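Long-range contacts in Serine/threonine-protein kinase pelle (Drosophila melanogaster, PDB 1D2Z), which phosphorylates serine and threonine residues of proteins in Toll receptor signalling and, through the N-terminal death domain described here, binds the death domain of Tube: residues A[10-15]-A[72-77]; A[18-23]-A[94-99]; A[27-32]-A[60-65]; A[35-40]-A[87-92]. All coordinates share one frame; numbering follows the deposited sequence.

Interaction 1: residues A[10-15]-A[72-77]; sequences TMAIRL and QYNHTV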
loop_
_atom_site.group_PDB
_atom_site.type_symbol
_atom_site.label_atom_id
_atom_site.label_comp_id
_atom_site.label_asym_id
_atom_site.label_seq_id
_atom_site.Cartn_x
_atom_site.Cartn_y
_atom_site.Cartn_z
ATOM N N THR A 10 11.664 12.978 4.863
ATOM C CA THR A 10 11.780 11.962 5.904
ATOM C C THR A 10 11.602 10.569 5.325
ATOM O O THR A 10 11.009 10.401 4.258
ATOM C CB THR A 10 10.756 12.174 7.036
ATOM O OG1 THR A 10 9.424 12.091 6.514
ATOM C CG2 THR A 10 10.964 13.530 7.692
ATOM N N MET A 11 12.121 9.570 6.033
ATOM C CA MET A 11 12.015 8.192 5.579
ATOM C C MET A 11 10.598 7.654 5.732
ATOM O O MET A 11 9.764 8.235 6.430
ATOM C CB MET A 11 12.981 7.293 6.350
ATOM C CG MET A 11 12.720 7.222 7.848
ATOM S SD MET A 11 13.748 5.972 8.656
ATOM C CE MET A 11 15.371 6.767 8.606
ATOM N N ALA A 12 10.337 6.541 5.061
ATOM C CA ALA A 12 9.038 5.894 5.137
ATOM C C ALA A 12 8.932 5.261 6.521
ATOM O O ALA A 12 9.931 4.778 7.065
ATOM C CB ALA A 12 8.928 4.823 4.061
ATOM N N ILE A 13 7.728 5.288 7.092
ATOM C CA ILE A 13 7.460 4.702 8.403
ATOM C C ILE A 13 7.952 3.255 8.472
ATOM O O ILE A 13 8.485 2.818 9.497
ATOM C CB ILE A 13 5.934 4.739 8.712
ATOM C CG1 ILE A 13 5.488 6.188 8.951
ATOM C CG2 ILE A 13 5.591 3.814 9.881
ATOM C CD1 ILE A 13 3.984 6.388 8.999
ATOM N N ARG A 14 7.783 2.524 7.373
ATOM C CA ARG A 14 8.199 1.127 7.293
ATOM C C ARG A 14 9.709 0.942 7.460
ATOM O O ARG A 14 10.169 -0.155 7.783
ATOM C CB ARG A 14 7.738 0.519 5.966
ATOM C CG ARG A 14 8.143 1.337 4.755
ATOM C CD ARG A 14 7.468 0.854 3.479
ATOM N NE ARG A 14 7.763 1.744 2.358
ATOM C CZ ARG A 14 8.937 1.808 1.737
ATOM N NH1 ARG A 14 9.941 1.028 2.115
ATOM N NH2 ARG A 14 9.115 2.678 0.752
ATOM N N LEU A 15 10.469 2.017 7.258
ATOM C CA LEU A 15 11.929 1.971 7.388
ATOM C C LEU A 15 12.452 2.375 8.772
ATOM O O LEU A 15 13.648 2.283 9.036
ATOM C CB LEU A 15 12.589 2.818 6.294
ATOM C CG LEU A 15 12.332 2.384 4.842
ATOM C CD1 LEU A 15 12.938 3.393 3.875
ATOM C CD2 LEU A 15 12.904 0.994 4.596
ATOM N N GLN A 72 0.836 -0.163 3.788
ATOM C CA GLN A 72 0.057 -0.012 2.564
ATOM C C GLN A 72 0.081 1.377 1.934
ATOM O O GLN A 72 0.204 1.504 0.718
ATOM C CB GLN A 72 -1.398 -0.433 2.780
ATOM C CG GLN A 72 -2.252 -0.266 1.528
ATOM C CD GLN A 72 -3.715 -0.582 1.745
ATOM O OE1 GLN A 72 -4.070 -1.498 2.502
ATOM N NE2 GLN A 72 -4.580 0.169 1.068
ATOM N N TYR A 73 -0.041 2.415 2.755
ATOM C CA TYR A 73 -0.084 3.784 2.238
ATOM C C TYR A 73 1.254 4.485 2.077
ATOM O O TYR A 73 1.304 5.639 1.655
ATOM C CB TYR A 73 -1.061 4.617 3.063
ATOM C CG TYR A 73 -2.395 3.922 3.214
ATOM C CD1 TYR A 73 -3.359 4.002 2.209
ATOM C CD2 TYR A 73 -2.673 3.139 4.330
ATOM C CE1 TYR A 73 -4.560 3.321 2.309
ATOM C CE2 TYR A 73 -3.876 2.444 4.443
ATOM C CZ TYR A 73 -4.816 2.546 3.425
ATOM O OH TYR A 73 -6.012 1.895 3.527
ATOM N N ASN A 74 2.336 3.789 2.415
ATOM C CA ASN A 74 3.689 4.324 2.258
ATOM C C ASN A 74 3.872 5.712 2.879
ATOM O O ASN A 74 4.460 6.597 2.265
ATOM C CB ASN A 74 4.042 4.360 0.759
ATOM C CG ASN A 74 5.543 4.406 0.500
ATOM O OD1 ASN A 74 6.344 3.966 1.328
ATOM N ND2 ASN A 74 5.928 4.934 -0.663
ATOM N N HIS A 75 3.336 5.912 4.081
ATOM C CA HIS A 75 3.460 7.202 4.755
ATOM C C HIS A 75 4.840 7.392 5.377
ATOM O O HIS A 75 5.516 6.419 5.724
ATOM C CB HIS A 75 2.359 7.386 5.800
ATOM C CG HIS A 75 1.018 7.686 5.208
ATOM N ND1 HIS A 75 0.816 8.720 4.321
ATOM C CD2 HIS A 75 -0.186 7.087 5.367
ATOM C CE1 HIS A 75 -0.456 8.747 3.961
ATOM N NE2 HIS A 75 -1.086 7.767 4.582
ATOM N N THR A 76 5.254 8.652 5.465
ATOM C CA THR A 76 6.555 9.042 6.010
ATOM C C THR A 76 6.509 9.356 7.502
ATOM O O THR A 76 5.433 9.554 8.083
ATOM C CB THR A 76 7.093 10.306 5.306
ATOM O OG1 THR A 76 6.262 11.423 5.643
ATOM C CG2 THR A 76 7.120 10.123 3.787
ATOM N N VAL A 77 7.692 9.432 8.112
ATOM C CA VAL A 77 7.789 9.733 9.531
ATOM C C VAL A 77 7.241 11.137 9.785
ATOM O O VAL A 77 6.629 11.387 10.821
ATOM C CB VAL A 77 9.251 9.624 10.044
ATOM C CG1 VAL A 77 9.315 9.955 11.517
ATOM C CG2 VAL A 77 9.777 8.219 9.830
HETATM O O HOH W 1 5.936 3.618 5.319
#
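Two backbone hydrogen bonds join residues 10-15 to residues 72-77, making a single bridge between Ala12 and Thr76. Val77 N donates to Met11 O (2.9 Å), and Ile13 N gives a nearly straight bond to His75 O (2.8 Å, 176° at the hydrogen). His75 O also accepts from water 1, which in turn accepts from Arg14 N.

Among side chains, Arg14, in one of its two deposited conformers, grips Asn74 side-on: NE and NH2 both donate to Asn74 OD1, at 2.8 and 3.1 Å, from the same face of the amide, with the guanidinium and amide planes 23° apart. Asn74 has the positive phi that follows helix 61-73, and its ND2 bonds to Asp124 of the Tube chain. Thr10 crosses Thr76 at about a right angle, and Asp8 hydrogen-bonds both hydroxyls, OD1 to Thr10 OG1 and OD2 to Thr76 OG1.

Apolar contacts add to this. Met11 CG lies beside Val77 CG2 (3.7 Å), while the extended Ile13 (chi2 169°) brings CD1 to His75 CB and is backed by Leu66 and Trp69.

Thr76 is the N-cap of helix 77-86. The arrangement ties the N-terminal arm of the six-helix death-domain bundle to an inter-helix loop that also binds Tube.

Interaction 2: residues A[18-23]-A[94-99]; sequences LPVRAQ and RLIKDY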
loop_
_atom_site.group_PDB
_atom_site.type_symbol
_atom_site.label_atom_id
_atom_site.label_comp_id
_atom_site.label_asym_id
_atom_site.label_seq_id
_atom_site.Cartn_x
_atom_site.Cartn_y
_atom_site.Cartn_z
ATOM N N LEU A 18 14.182 -0.555 14.240
ATOM C CA LEU A 18 13.460 -1.301 15.271
ATOM C C LEU A 18 13.502 -0.715 16.685
ATOM O O LEU A 18 12.485 -0.718 17.379
ATOM C CB LEU A 18 13.859 -2.778 15.264
ATOM C CG LEU A 18 13.527 -3.486 13.944
ATOM C CD1 LEU A 18 13.826 -4.976 14.066
ATOM C CD2 LEU A 18 12.053 -3.268 13.575
ATOM N N PRO A 19 14.673 -0.220 17.139
ATOM C CA PRO A 19 14.774 0.365 18.484
ATOM C C PRO A 19 13.790 1.516 18.726
ATOM O O PRO A 19 13.015 1.478 19.677
ATOM C CB PRO A 19 16.220 0.855 18.526
ATOM C CG PRO A 19 16.924 -0.183 17.720
ATOM C CD PRO A 19 16.013 -0.336 16.530
ATOM N N VAL A 20 13.808 2.524 17.854
ATOM C CA VAL A 20 12.905 3.659 18.001
ATOM C C VAL A 20 11.449 3.214 17.828
ATOM O O VAL A 20 10.566 3.657 18.559
ATOM C CB VAL A 20 13.245 4.818 17.009
ATOM C CG1 VAL A 20 13.209 4.329 15.578
ATOM C CG2 VAL A 20 12.267 5.976 17.185
ATOM N N ARG A 21 11.218 2.299 16.894
ATOM C CA ARG A 21 9.876 1.792 16.643
ATOM C C ARG A 21 9.324 1.083 17.877
ATOM O O ARG A 21 8.159 1.263 18.228
ATOM C CB ARG A 21 9.880 0.853 15.436
ATOM C CG ARG A 21 8.501 0.382 15.029
ATOM C CD ARG A 21 8.541 -0.279 13.681
ATOM N NE ARG A 21 7.253 -0.862 13.343
ATOM C CZ ARG A 21 6.626 -0.674 12.189
ATOM N NH1 ARG A 21 7.170 0.090 11.249
ATOM N NH2 ARG A 21 5.446 -1.253 11.983
ATOM N N ALA A 22 10.177 0.309 18.550
ATOM C CA ALA A 22 9.782 -0.410 19.769
ATOM C C ALA A 22 9.451 0.564 20.905
ATOM O O ALA A 22 8.525 0.323 21.680
ATOM C CB ALA A 22 10.882 -1.390 20.197
ATOM N N GLN A 23 10.211 1.656 21.016
ATOM C CA GLN A 23 9.948 2.667 22.047
ATOM C C GLN A 23 8.591 3.308 21.770
ATOM O O GLN A 23 7.741 3.414 22.654
ATOM C CB GLN A 23 10.988 3.786 22.007
ATOM C CG GLN A 23 12.275 3.524 22.749
ATOM C CD GLN A 23 13.179 4.749 22.740
ATOM O OE1 GLN A 23 13.436 5.333 21.688
ATOM N NE2 GLN A 23 13.644 5.155 23.915
ATOM N N ARG A 94 8.095 13.516 20.401
ATOM C CA ARG A 94 9.465 13.617 20.892
ATOM C C ARG A 94 10.270 12.357 20.587
ATOM O O ARG A 94 11.439 12.444 20.214
ATOM C CB ARG A 94 9.489 13.910 22.394
ATOM C CG ARG A 94 10.773 14.587 22.852
ATOM C CD ARG A 94 10.743 14.904 24.341
ATOM N NE ARG A 94 10.611 13.675 25.107
ATOM C CZ ARG A 94 11.626 12.894 25.461
ATOM N NH1 ARG A 94 12.879 13.215 25.151
ATOM N NH2 ARG A 94 11.373 11.721 26.010
ATOM N N LEU A 95 9.632 11.192 20.705
ATOM C CA LEU A 95 10.306 9.926 20.444
ATOM C C LEU A 95 10.816 9.781 19.014
ATOM O O LEU A 95 11.782 9.054 18.767
ATOM C CB LEU A 95 9.403 8.742 20.817
ATOM C CG LEU A 95 9.269 8.488 22.321
ATOM C CD1 LEU A 95 8.267 7.371 22.580
ATOM C CD2 LEU A 95 10.635 8.145 22.918
ATOM N N ILE A 96 10.172 10.476 18.077
ATOM C CA ILE A 96 10.588 10.416 16.677
ATOM C C ILE A 96 11.176 11.730 16.159
ATOM O O ILE A 96 11.367 11.888 14.952
ATOM C CB ILE A 96 9.423 9.992 15.735
ATOM C CG1 ILE A 96 8.224 10.930 15.897
ATOM C CG2 ILE A 96 9.042 8.543 15.985
ATOM C CD1 ILE A 96 7.178 10.776 14.794
ATOM N N LYS A 97 11.507 12.646 17.067
ATOM C CA LYS A 97 12.058 13.944 16.669
ATOM C C LYS A 97 13.345 13.844 15.862
ATOM O O LYS A 97 13.596 14.667 14.989
ATOM C CB LYS A 97 12.296 14.839 17.892
ATOM C CG LYS A 97 13.464 14.412 18.772
ATOM C CD LYS A 97 13.549 15.253 20.045
ATOM C CE LYS A 97 14.584 14.693 21.017
ATOM N NZ LYS A 97 15.966 14.692 20.431
ATOM N N ASP A 98 14.129 12.806 16.131
ATOM C CA ASP A 98 15.409 12.609 15.456
ATOM C C ASP A 98 15.317 12.144 14.001
ATOM O O ASP A 98 16.319 12.147 13.281
ATOM C CB ASP A 98 16.282 11.653 16.278
ATOM C CG ASP A 98 16.425 12.097 17.733
ATOM O OD1 ASP A 98 16.570 13.315 17.976
ATOM O OD2 ASP A 98 16.387 11.230 18.634
ATOM N N TYR A 99 14.113 11.773 13.566
ATOM C CA TYR A 99 13.887 11.304 12.196
ATOM C C TYR A 99 13.035 12.291 11.411
ATOM O O TYR A 99 12.505 11.978 10.344
ATOM C CB TYR A 99 13.225 9.932 12.223
ATOM C CG TYR A 99 14.095 8.885 12.865
ATOM C CD1 TYR A 99 15.038 8.184 12.112
ATOM C CD2 TYR A 99 14.009 8.622 14.230
ATOM C CE1 TYR A 99 15.880 7.249 12.705
ATOM C CE2 TYR A 99 14.845 7.691 14.834
ATOM C CZ TYR A 99 15.780 7.008 14.066
ATOM O OH TYR A 99 16.617 6.095 14.655
HETATM O O HOH W 2 13.684 7.573 20.199
#
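Leu95 opens the contact by leaning against the turn of helix 18-31 that carries Gln23. Its CD1 rests 4.0 Å from Gln23 O, and its other methyl, CD2, lies near Gln23 OE1 as the two side chains cross at a slant. The polar route between them runs through water 2, which donates to Gln23 OE1 (2.7 Å) and to Leu95 O (2.8 Å). A glutamine suits this more exposed margin, since its extended chain (chi2 -175°) carries the amide oxygen out to the water. Val20 CG2 packs against Leu95 O at 3.5 Å.

Ile96 comes next. The body of this side chain turns toward Phe81 and Phe84 of helix 77-86, and CG2 reaches back to Val20 CG2 (4.3 Å). This is the packing of a death-domain six-helix bundle, in which the first and last helices lie against each other, here with Val20 and Ile96 in the seam.

Tyr99 closes the walk. Its CE2 lies 3.8 Å from Val20 CG1, the ring being met obliquely as the two side chains slide past each other in opposite directions. Val20 thus serves three residues with its two methyls, and an alanine here would probably open a gap beside the Tyr99 ring and leave Ile96 CG2 without its neighbour. Beyond Val20, the tyrosine side chain also rests on Met11, Pro17 and Val77.

Interaction 3: residues A[27-32]-A[60-65]; sequences HLDALD and SASNEF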
loop_
_atom_site.group_PDB
_atom_site.type_symbol
_atom_site.label_atom_id
_atom_site.label_comp_id
_atom_site.label_asym_id
_atom_site.label_seq_id
_atom_site.Cartn_x
_atom_site.Cartn_y
_atom_site.Cartn_z
ATOM N N HIS A 27 5.106 2.923 23.985
ATOM C CA HIS A 27 4.514 4.143 24.526
ATOM C C HIS A 27 3.044 4.297 24.113
ATOM O O HIS A 27 2.182 4.534 24.953
ATOM C CB HIS A 27 5.326 5.359 24.074
ATOM C CG HIS A 27 4.658 6.668 24.343
ATOM N ND1 HIS A 27 4.373 7.114 25.617
ATOM C CD2 HIS A 27 4.207 7.627 23.499
ATOM C CE1 HIS A 27 3.778 8.292 25.547
ATOM N NE2 HIS A 27 3.664 8.626 24.272
ATOM N N LEU A 28 2.769 4.145 22.821
ATOM C CA LEU A 28 1.409 4.266 22.296
ATOM C C LEU A 28 0.487 3.167 22.842
ATOM O O LEU A 28 -0.707 3.395 23.051
ATOM C CB LEU A 28 1.439 4.245 20.764
ATOM C CG LEU A 28 2.215 5.379 20.082
ATOM C CD1 LEU A 28 2.319 5.085 18.588
ATOM C CD2 LEU A 28 1.528 6.728 20.320
ATOM N N ASP A 29 1.041 1.985 23.086
ATOM C CA ASP A 29 0.248 0.880 23.621
ATOM C C ASP A 29 -0.126 1.138 25.070
ATOM O O ASP A 29 -1.231 0.811 25.492
ATOM C CB ASP A 29 0.998 -0.448 23.511
ATOM C CG ASP A 29 1.124 -0.933 22.084
ATOM O OD1 ASP A 29 0.449 -0.382 21.188
ATOM O OD2 ASP A 29 1.904 -1.874 21.857
ATOM N N ALA A 30 0.807 1.713 25.829
ATOM C CA ALA A 30 0.572 2.034 27.231
ATOM C C ALA A 30 -0.543 3.074 27.321
ATOM O O ALA A 30 -1.376 3.021 28.225
ATOM C CB ALA A 30 1.848 2.572 27.870
ATOM N N LEU A 31 -0.532 4.033 26.395
ATOM C CA LEU A 31 -1.555 5.073 26.353
ATOM C C LEU A 31 -2.871 4.523 25.810
ATOM O O LEU A 31 -3.928 5.135 25.996
ATOM C CB LEU A 31 -1.118 6.233 25.457
ATOM C CG LEU A 31 -0.039 7.198 25.938
ATOM C CD1 LEU A 31 0.097 8.311 24.904
ATOM C CD2 LEU A 31 -0.406 7.763 27.307
ATOM N N ASP A 32 -2.786 3.408 25.086
ATOM C CA ASP A 32 -3.948 2.759 24.479
ATOM C C ASP A 32 -4.694 3.720 23.539
ATOM O O ASP A 32 -5.890 3.976 23.706
ATOM C CB ASP A 32 -4.886 2.221 25.572
ATOM C CG ASP A 32 -5.870 1.177 25.053
ATOM O OD1 ASP A 32 -5.612 0.567 23.989
ATOM O OD2 ASP A 32 -6.901 0.952 25.729
ATOM N N SER A 60 1.416 -5.987 19.775
ATOM C CA SER A 60 1.304 -4.538 19.854
ATOM C C SER A 60 0.256 -3.979 18.898
ATOM O O SER A 60 0.339 -4.164 17.678
ATOM C CB SER A 60 2.656 -3.887 19.572
ATOM O OG SER A 60 2.511 -2.486 19.401
ATOM N N ALA A 61 -0.715 -3.273 19.464
ATOM C CA ALA A 61 -1.784 -2.675 18.674
ATOM C C ALA A 61 -1.263 -1.532 17.811
ATOM O O ALA A 61 -1.612 -1.419 16.637
ATOM C CB ALA A 61 -2.905 -2.186 19.589
ATOM N N SER A 62 -0.377 -0.714 18.374
ATOM C CA SER A 62 0.151 0.419 17.629
ATOM C C SER A 62 1.095 -0.034 16.525
ATOM O O SER A 62 1.133 0.578 15.463
ATOM C CB SER A 62 0.843 1.415 18.560
ATOM O OG SER A 62 2.002 0.836 19.124
ATOM N N ASN A 63 1.849 -1.104 16.767
ATOM C CA ASN A 63 2.756 -1.613 15.735
ATOM C C ASN A 63 1.935 -2.077 14.529
ATOM O O ASN A 63 2.330 -1.877 13.379
ATOM C CB ASN A 63 3.597 -2.779 16.258
ATOM C CG ASN A 63 4.531 -3.333 15.200
ATOM O OD1 ASN A 63 5.366 -2.608 14.654
ATOM N ND2 ASN A 63 4.378 -4.616 14.886
ATOM N N GLU A 64 0.792 -2.702 14.807
ATOM C CA GLU A 64 -0.091 -3.181 13.750
ATOM C C GLU A 64 -0.652 -1.981 12.991
ATOM O O GLU A 64 -0.802 -2.024 11.773
ATOM C CB GLU A 64 -1.215 -4.043 14.329
ATOM C CG GLU A 64 -2.018 -4.794 13.262
ATOM C CD GLU A 64 -1.145 -5.689 12.385
ATOM O OE1 GLU A 64 -0.146 -6.249 12.884
ATOM O OE2 GLU A 64 -1.453 -5.820 11.187
ATOM N N PHE A 65 -0.976 -0.914 13.720
ATOM C CA PHE A 65 -1.475 0.301 13.081
ATOM C C PHE A 65 -0.390 0.820 12.124
ATOM O O PHE A 65 -0.688 1.194 10.984
ATOM C CB PHE A 65 -1.827 1.379 14.119
ATOM C CG PHE A 65 -2.086 2.735 13.518
ATOM C CD1 PHE A 65 -3.311 3.030 12.931
ATOM C CD2 PHE A 65 -1.081 3.701 13.492
ATOM C CE1 PHE A 65 -3.532 4.268 12.317
ATOM C CE2 PHE A 65 -1.290 4.937 12.886
ATOM C CZ PHE A 65 -2.522 5.222 12.292
#
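Asp29 carries this contact, reaching from helix 18-31 to Ser60 and Ser62 at the start of helix 61-73. Its CB does not itself point at that helix; with CG beside the backbone N (chi1 -70°) the carboxylate is brought up to it. There CG lies 3.4 Å from Ser60 OG, and the two oxygens divide the work. OD1 accepts from Ser62 N through its syn lone pair (3.0 Å, 156° at the hydrogen). Ser62 OG also stands 2.9 Å from OD1, but its one proton may go to Cys25 O instead. OD2, again by its syn lone pair, accepts a short hydrogen bond of 2.6 Å from Ser60 OG.

The two grips hold the carboxylate against rotation, and the amino end of the helix would be expected to favour its negative charge. Ser60 is itself the N-cap: with its hydrogen directed at Asp29, its OG accepts from Asn63 N (3.0 Å). Serine fits because one small hydroxyl can do both. Alongside, Leu28 CB packs on Ser62 CB at 3.6 Å, the small serine letting the two backbones come close.

The axes of segments 27-31 and 61-65 come within 8.9 Å, their N-to-C directions 120° apart. The arrangement is an N-capped helix start, with a carboxylate from another helix binding both the N-cap hydroxyl and a first-turn amide, and it joins two helices of the death-domain bundle.

Interaction 4: residues A[35-40]-A[87-92]; sequences QQLATA and LKLHNA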
loop_
_atom_site.group_PDB
_atom_site.type_symbol
_atom_site.label_atom_id
_atom_site.label_comp_id
_atom_site.label_asym_id
_atom_site.label_seq_id
_atom_site.Cartn_x
_atom_site.Cartn_y
_atom_site.Cartn_z
ATOM N N GLN A 35 -7.053 2.947 18.703
ATOM C CA GLN A 35 -8.382 3.217 18.148
ATOM C C GLN A 35 -8.493 4.681 17.734
ATOM O O GLN A 35 -9.077 5.000 16.696
ATOM C CB GLN A 35 -9.477 2.830 19.160
ATOM C CG GLN A 35 -10.915 3.100 18.715
ATOM C CD GLN A 35 -11.334 2.320 17.467
ATOM O OE1 GLN A 35 -11.952 1.259 17.563
ATOM N NE2 GLN A 35 -11.029 2.866 16.292
ATOM N N GLN A 36 -7.882 5.561 18.518
ATOM C CA GLN A 36 -7.889 6.983 18.219
ATOM C C GLN A 36 -7.070 7.227 16.942
ATOM O O GLN A 36 -7.469 8.015 16.081
ATOM C CB GLN A 36 -7.303 7.762 19.400
ATOM C CG GLN A 36 -7.600 9.240 19.387
ATOM C CD GLN A 36 -7.171 9.931 20.671
ATOM O OE1 GLN A 36 -7.255 9.357 21.761
ATOM N NE2 GLN A 36 -6.711 11.169 20.549
ATOM N N LEU A 37 -5.936 6.535 16.816
ATOM C CA LEU A 37 -5.087 6.666 15.636
ATOM C C LEU A 37 -5.845 6.177 14.394
ATOM O O LEU A 37 -5.895 6.867 13.378
ATOM C CB LEU A 37 -3.794 5.853 15.804
ATOM C CG LEU A 37 -2.769 6.312 16.851
ATOM C CD1 LEU A 37 -1.706 5.231 17.048
ATOM C CD2 LEU A 37 -2.132 7.625 16.419
ATOM N N ALA A 38 -6.437 4.991 14.496
ATOM C CA ALA A 38 -7.184 4.386 13.400
ATOM C C ALA A 38 -8.357 5.251 12.959
ATOM O O ALA A 38 -8.593 5.426 11.764
ATOM C CB ALA A 38 -7.673 3.005 13.798
ATOM N N THR A 39 -9.071 5.818 13.926
ATOM C CA THR A 39 -10.216 6.670 13.614
ATOM C C THR A 39 -9.774 7.965 12.941
ATOM O O THR A 39 -10.380 8.395 11.957
ATOM C CB THR A 39 -11.054 6.991 14.876
ATOM O OG1 THR A 39 -11.551 5.770 15.434
ATOM C CG2 THR A 39 -12.238 7.903 14.524
ATOM N N ALA A 40 -8.682 8.544 13.440
ATOM C CA ALA A 40 -8.155 9.796 12.908
ATOM C C ALA A 40 -7.753 9.736 11.434
ATOM O O ALA A 40 -7.853 10.735 10.724
ATOM C CB ALA A 40 -6.980 10.283 13.754
ATOM N N LEU A 87 -3.328 14.798 17.215
ATOM C CA LEU A 87 -3.930 14.119 18.356
ATOM C C LEU A 87 -3.258 14.520 19.670
ATOM O O LEU A 87 -3.522 13.927 20.718
ATOM C CB LEU A 87 -3.836 12.603 18.171
ATOM C CG LEU A 87 -4.622 11.976 17.015
ATOM C CD1 LEU A 87 -4.365 10.476 16.973
ATOM C CD2 LEU A 87 -6.109 12.260 17.183
ATOM N N LYS A 88 -2.429 15.559 19.607
ATOM C CA LYS A 88 -1.668 16.064 20.752
ATOM C C LYS A 88 -0.921 15.007 21.571
ATOM O O LYS A 88 -0.969 14.991 22.803
ATOM C CB LYS A 88 -2.491 17.014 21.645
ATOM C CG LYS A 88 -3.918 16.599 21.962
ATOM C CD LYS A 88 -4.580 17.591 22.915
ATOM C CE LYS A 88 -4.504 19.025 22.396
ATOM N NZ LYS A 88 -5.247 19.237 21.120
ATOM N N LEU A 89 -0.252 14.104 20.856
ATOM C CA LEU A 89 0.555 13.054 21.472
ATOM C C LEU A 89 1.993 13.577 21.417
ATOM O O LEU A 89 2.813 13.114 20.625
ATOM C CB LEU A 89 0.405 11.746 20.690
ATOM C CG LEU A 89 -1.013 11.163 20.686
ATOM C CD1 LEU A 89 -1.109 9.986 19.724
ATOM C CD2 LEU A 89 -1.411 10.749 22.100
ATOM N N HIS A 90 2.269 14.574 22.256
ATOM C CA HIS A 90 3.576 15.231 22.309
ATOM C C HIS A 90 4.761 14.338 22.645
ATOM O O HIS A 90 5.836 14.497 22.064
ATOM C CB HIS A 90 3.518 16.445 23.245
ATOM C CG HIS A 90 2.489 17.455 22.840
ATOM N ND1 HIS A 90 2.639 18.263 21.734
ATOM C CD2 HIS A 90 1.261 17.726 23.342
ATOM C CE1 HIS A 90 1.542 18.981 21.564
ATOM N NE2 HIS A 90 0.691 18.673 22.527
ATOM N N ASN A 91 4.586 13.423 23.591
ATOM C CA ASN A 91 5.677 12.520 23.934
ATOM C C ASN A 91 5.956 11.543 22.790
ATOM O O ASN A 91 7.072 11.054 22.650
ATOM C CB ASN A 91 5.405 11.793 25.249
ATOM C CG ASN A 91 5.755 12.648 26.459
ATOM O OD1 ASN A 91 6.873 13.153 26.572
ATOM N ND2 ASN A 91 4.799 12.815 27.364
ATOM N N ALA A 92 4.946 11.285 21.960
ATOM C CA ALA A 92 5.110 10.401 20.805
ATOM C C ALA A 92 5.955 11.160 19.779
ATOM O O ALA A 92 6.895 10.610 19.206
ATOM C CB ALA A 92 3.747 10.018 20.214
#
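Leu87 drives its two methyls into the face of helix 34-40 formed by Gln36, Leu37 and Ala40. The well-packed part is the inner one, where Leu87 CD1 meets Leu37 CD2 at 3.7 Å with the two side chains slanting across each other. The same Leu37 methyl also reaches Leu89 CD1, at a slacker 4.2 Å. Leu37 is buried, and its CD2 reaches both leucines because CG is set beside the backbone N (chi1 -68°) and the chain then runs on extended. Ala40 points its CB at Leu87 CD2 (4.1 Å), its small size allowing the leucine to approach the helix. Leu83 of helix 77-86 backs Leu37 and Ala40, while Leu89 also lies on Leu31 and Phe84.

The turn that supplies these leucines is itself a Schellman motif: Lys88, with positive phi, is the C-prime residue that ends helix 77-86, and Leu89 stands at the N-cap position of the next helix. In this six-helix death-domain bundle the turn joins helix 77-86 to helix 90-95, and Leu87 and Leu89, either side of Lys88, both point toward helix 34-40.

The solvent side belongs to the exposed Gln36. It comes from the opposite direction with an extended chain and lays NE2 (3.6 Å) and CG against Leu87 CD2, without a hydrogen bond across the contact. Glutamine suits this margin, where a polar end is tolerated. A serine in place of Leu87 would probably leave Leu37 CD2 and Ala40 CB facing a gap, with Gln36 set freer to turn.

How the interactions relate
The four contacts tie the death domain together from different sides. Interactions 3 and 4 lie closest, with centres about 10 Å apart: Phe65 CE1 packs on Leu37 C at 3.6 Å, and His27 rests on Asn91 and Ala92. Interactions 2 and 3 share helix 18-31, where Arg21 NE probably hydrogen-bonds Asn63 OD1 (2.9 Å). Interaction 1 reaches interaction 2 through Met11 CE on Tyr99 CD1 (3.8 Å), but its centre is about 17 Å from those of interactions 3 and 4, across the middle of the chain. Of interactions 1, 2 and 4, only interaction 1 meets Tube; the kinase active site belongs to another part of the protein.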